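Local coordinates for protein prolyl-tRNA synthetase (Giardia lamblia ATCC 50803, PDB 3IAL) that probably catalyses the ATP-dependent attachment of proline to tRNA(Pro), and holds the reaction intermediate prolyl-adenylate in its active site, at residues B[59-64]-B[275-280]. Numbering follows the deposited sequence.
Sequences NAIMRL and TRVLAC. With PR8 (5'-O-[(R)-hydroxy{[(2S)-pyrrolidin-2-ylcarbonyl]oxy}phosphoryl]adenosine), chain H.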
loop_
_atom_site.group_PDB
_atom_site.type_symbol
_atom_site.label_atom_id
_atom_site.label_comp_id
_atom_site.label_asym_id
_atom_site.label_seq_id
_atom_site.Cartn_x
_atom_site.Cartn_y
_atom_site.Cartn_z
ATOM N N ASN B 59 2.158 3.547 -6.995
ATOM C CA ASN B 59 2.538 2.754 -5.842
ATOM C C ASN B 59 4.010 2.957 -5.499
ATOM O O ASN B 59 4.369 3.044 -4.326
ATOM C CB ASN B 59 2.266 1.282 -6.106
ATOM C CG ASN B 59 2.333 0.445 -4.850
ATOM O OD1 ASN B 59 3.089 -0.520 -4.780
ATOM N ND2 ASN B 59 1.545 0.814 -3.845
ATOM N N ALA B 60 4.854 3.065 -6.525
ATOM C CA ALA B 60 6.284 3.290 -6.316
ATOM C C ALA B 60 6.539 4.646 -5.674
ATOM O O ALA B 60 7.376 4.764 -4.780
ATOM C CB ALA B 60 7.044 3.170 -7.628
ATOM N N ILE B 61 5.823 5.670 -6.125
ATOM C CA ILE B 61 5.972 7.005 -5.559
ATOM C C ILE B 61 5.571 7.003 -4.079
ATOM O O ILE B 61 6.331 7.497 -3.218
ATOM C CB ILE B 61 5.154 8.045 -6.331
ATOM C CG1 ILE B 61 5.806 8.313 -7.697
ATOM C CG2 ILE B 61 5.041 9.350 -5.522
ATOM C CD1 ILE B 61 4.940 9.101 -8.655
ATOM N N MET B 62 4.408 6.421 -3.784
ATOM C CA MET B 62 3.882 6.401 -2.406
ATOM C C MET B 62 4.690 5.485 -1.486
ATOM O O MET B 62 4.888 5.810 -0.317
ATOM C CB MET B 62 2.391 6.038 -2.377
ATOM C CG MET B 62 1.510 7.053 -3.113
ATOM S SD MET B 62 1.591 8.697 -2.370
ATOM C CE MET B 62 0.980 9.692 -3.731
ATOM N N ARG B 63 5.173 4.361 -2.007
ATOM C CA ARG B 63 6.080 3.504 -1.237
ATOM C C ARG B 63 7.345 4.266 -0.843
ATOM O O ARG B 63 7.825 4.121 0.277
ATOM C CB ARG B 63 6.479 2.245 -2.024
ATOM C CG ARG B 63 5.418 1.154 -2.085
ATOM C CD ARG B 63 6.030 -0.223 -1.787
ATOM N NE ARG B 63 5.073 -1.321 -1.965
ATOM C CZ ARG B 63 5.010 -2.125 -3.027
ATOM N NH1 ARG B 63 5.846 -1.982 -4.055
ATOM N NH2 ARG B 63 4.095 -3.092 -3.063
ATOM N N LEU B 64 7.899 5.047 -1.774
ATOM C CA LEU B 64 9.077 5.864 -1.470
ATOM C C LEU B 64 8.768 6.880 -0.374
ATOM O O LEU B 64 9.550 7.052 0.557
ATOM C CB LEU B 64 9.611 6.586 -2.711
ATOM C CG LEU B 64 10.808 7.513 -2.446
ATOM C CD1 LEU B 64 12.051 6.735 -1.942
ATOM C CD2 LEU B 64 11.146 8.338 -3.682
ATOM N N THR B 275 -1.639 11.900 -6.597
ATOM C CA THR B 275 -1.345 11.452 -7.962
ATOM C C THR B 275 -0.783 12.552 -8.875
ATOM O O THR B 275 -0.233 12.258 -9.947
ATOM C CB THR B 275 -2.624 10.936 -8.632
ATOM O OG1 THR B 275 -3.621 11.964 -8.599
ATOM C CG2 THR B 275 -3.149 9.687 -7.921
ATOM N N ARG B 276 -0.943 13.809 -8.467
ATOM C CA ARG B 276 -0.339 14.946 -9.174
ATOM C C ARG B 276 1.184 14.866 -9.304
ATOM O O ARG B 276 1.745 15.407 -10.249
ATOM C CB ARG B 276 -0.708 16.258 -8.479
ATOM C CG ARG B 276 -2.151 16.617 -8.648
ATOM C CD ARG B 276 -2.456 17.919 -7.967
ATOM N NE ARG B 276 -3.726 18.459 -8.413
ATOM C CZ ARG B 276 -4.204 19.647 -8.081
ATOM N NH1 ARG B 276 -3.518 20.457 -7.273
ATOM N NH2 ARG B 276 -5.380 20.029 -8.571
ATOM N N VAL B 277 1.850 14.219 -8.351
ATOM C CA VAL B 277 3.301 14.010 -8.429
ATOM C C VAL B 277 3.631 13.179 -9.678
ATOM O O VAL B 277 4.523 13.541 -10.456
ATOM C CB VAL B 277 3.854 13.304 -7.175
ATOM C CG1 VAL B 277 5.373 13.134 -7.268
ATOM C CG2 VAL B 277 3.487 14.073 -5.906
ATOM N N LEU B 278 2.887 12.084 -9.867
ATOM C CA LEU B 278 3.012 11.249 -11.060
ATOM C C LEU B 278 2.671 12.060 -12.314
ATOM O O LEU B 278 3.400 12.011 -13.300
ATOM C CB LEU B 278 2.116 10.010 -10.955
ATOM C CG LEU B 278 2.140 9.001 -12.108
ATOM C CD1 LEU B 278 3.540 8.429 -12.291
ATOM C CD2 LEU B 278 1.118 7.876 -11.884
ATOM N N ALA B 279 1.583 12.820 -12.267
ATOM C CA ALA B 279 1.227 13.711 -13.374
ATOM C C ALA B 279 2.426 14.567 -13.804
ATOM O O ALA B 279 2.724 14.659 -14.997
ATOM C CB ALA B 279 0.052 14.593 -13.003
ATOM N N CYS B 280 3.110 15.173 -12.833
ATOM C CA CYS B 280 4.278 16.031 -13.106
ATOM C C CYS B 280 5.420 15.275 -13.790
ATOM O O CYS B 280 5.891 15.682 -14.844
ATOM C CB CYS B 280 4.803 16.672 -11.818
ATOM S SG CYS B 280 3.762 17.979 -11.146
HETATM C C PR8 H . -4.077 18.962 2.467
HETATM N N PR8 H . -4.675 17.673 4.421
HETATM O O PR8 H . -5.107 18.482 1.989
HETATM P P PR8 H . -3.634 20.097 0.300
HETATM N N1 PR8 H . -6.910 15.670 -7.702
HETATM C C2 PR8 H . -5.666 15.239 -7.528
HETATM N N3 PR8 H . -4.883 15.707 -6.552
HETATM C C4 PR8 H . -5.319 16.637 -5.705
HETATM C C5 PR8 H . -6.615 17.120 -5.863
HETATM C C6 PR8 H . -7.415 16.614 -6.884
HETATM N N6 PR8 H . -8.661 17.059 -7.044
HETATM N N7 PR8 H . -6.820 18.026 -4.916
HETATM C C8 PR8 H . -5.704 18.118 -4.188
HETATM N N9 PR8 H . -4.778 17.278 -4.669
HETATM C CA PR8 H . -3.645 18.577 3.881
HETATM C CB PR8 H . -2.354 17.780 3.802
HETATM C CD PR8 H . -3.991 16.502 4.959
HETATM C CG PR8 H . -2.796 16.325 4.013
HETATM C "C1'" PR8 H . -3.399 17.114 -4.105
HETATM O O10 PR8 H . -3.259 19.858 1.852
HETATM O O1P PR8 H . -4.879 20.885 0.112
HETATM C "C2'" PR8 H . -2.517 18.367 -4.321
HETATM O "O2'" PR8 H . -1.180 17.972 -4.667
HETATM O O2P PR8 H . -2.374 20.879 -0.316
HETATM C "C3'" PR8 H . -2.464 18.982 -2.942
HETATM O "O3'" PR8 H . -1.289 19.783 -2.799
HETATM C "C4'" PR8 H . -2.324 17.692 -2.154
HETATM O "O4'" PR8 H . -3.450 16.937 -2.653
HETATM C "C5'" PR8 H . -2.426 17.999 -0.676
HETATM O "O5'" PR8 H . -3.652 18.647 -0.396
#
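I61 packs against V277 and L278 where two hallmark helices of the class II aminoacyl-tRNA synthetase fold meet: helix 52-71, placed like the motif 1 helix at the dimer interface, and helix 276-285, which follows strand 263-274 as in motif 3. The tight part is small and apolar. With CG1 anti to its own carbonyl carbon (chi1 -72°) and the chain then extended (chi2 168°), I61 carries CD1 to L278, 3.8 Å from L278 CB and 4.0 Å from L278 CD1. Being beta-branched, I61 serves both neighbours at once: its CG2 meets CG1 of the short, branched V277 at 4.2 Å. Apolar L278 suits this buried seam by giving the I61 methyl both CB and CD1, and I61 also reaches I297.

Packing is looser beside it. The long, flexible M62 brings only its terminal methyl near, CE lying 4.5 Å from T275 N, while T275 turns its hydroxyl to L162 O. Away from the seam, partly exposed R63 reaches the second subunit, with a salt bridge to E66 of that chain, and N59 OD1 sits 3.0 Å above the plane of the R63 guanidinium.

On helix 276-285, R276 points to the ligand instead. Hydrogen bonds to I163 O and Q237 O hold its flat guanidinium over the adenine, the two planes nearly parallel, as expected of a motif 3 arginine, with PR8 C4 3.6 Å above the R276 guanidinium plane, offset toward the rim.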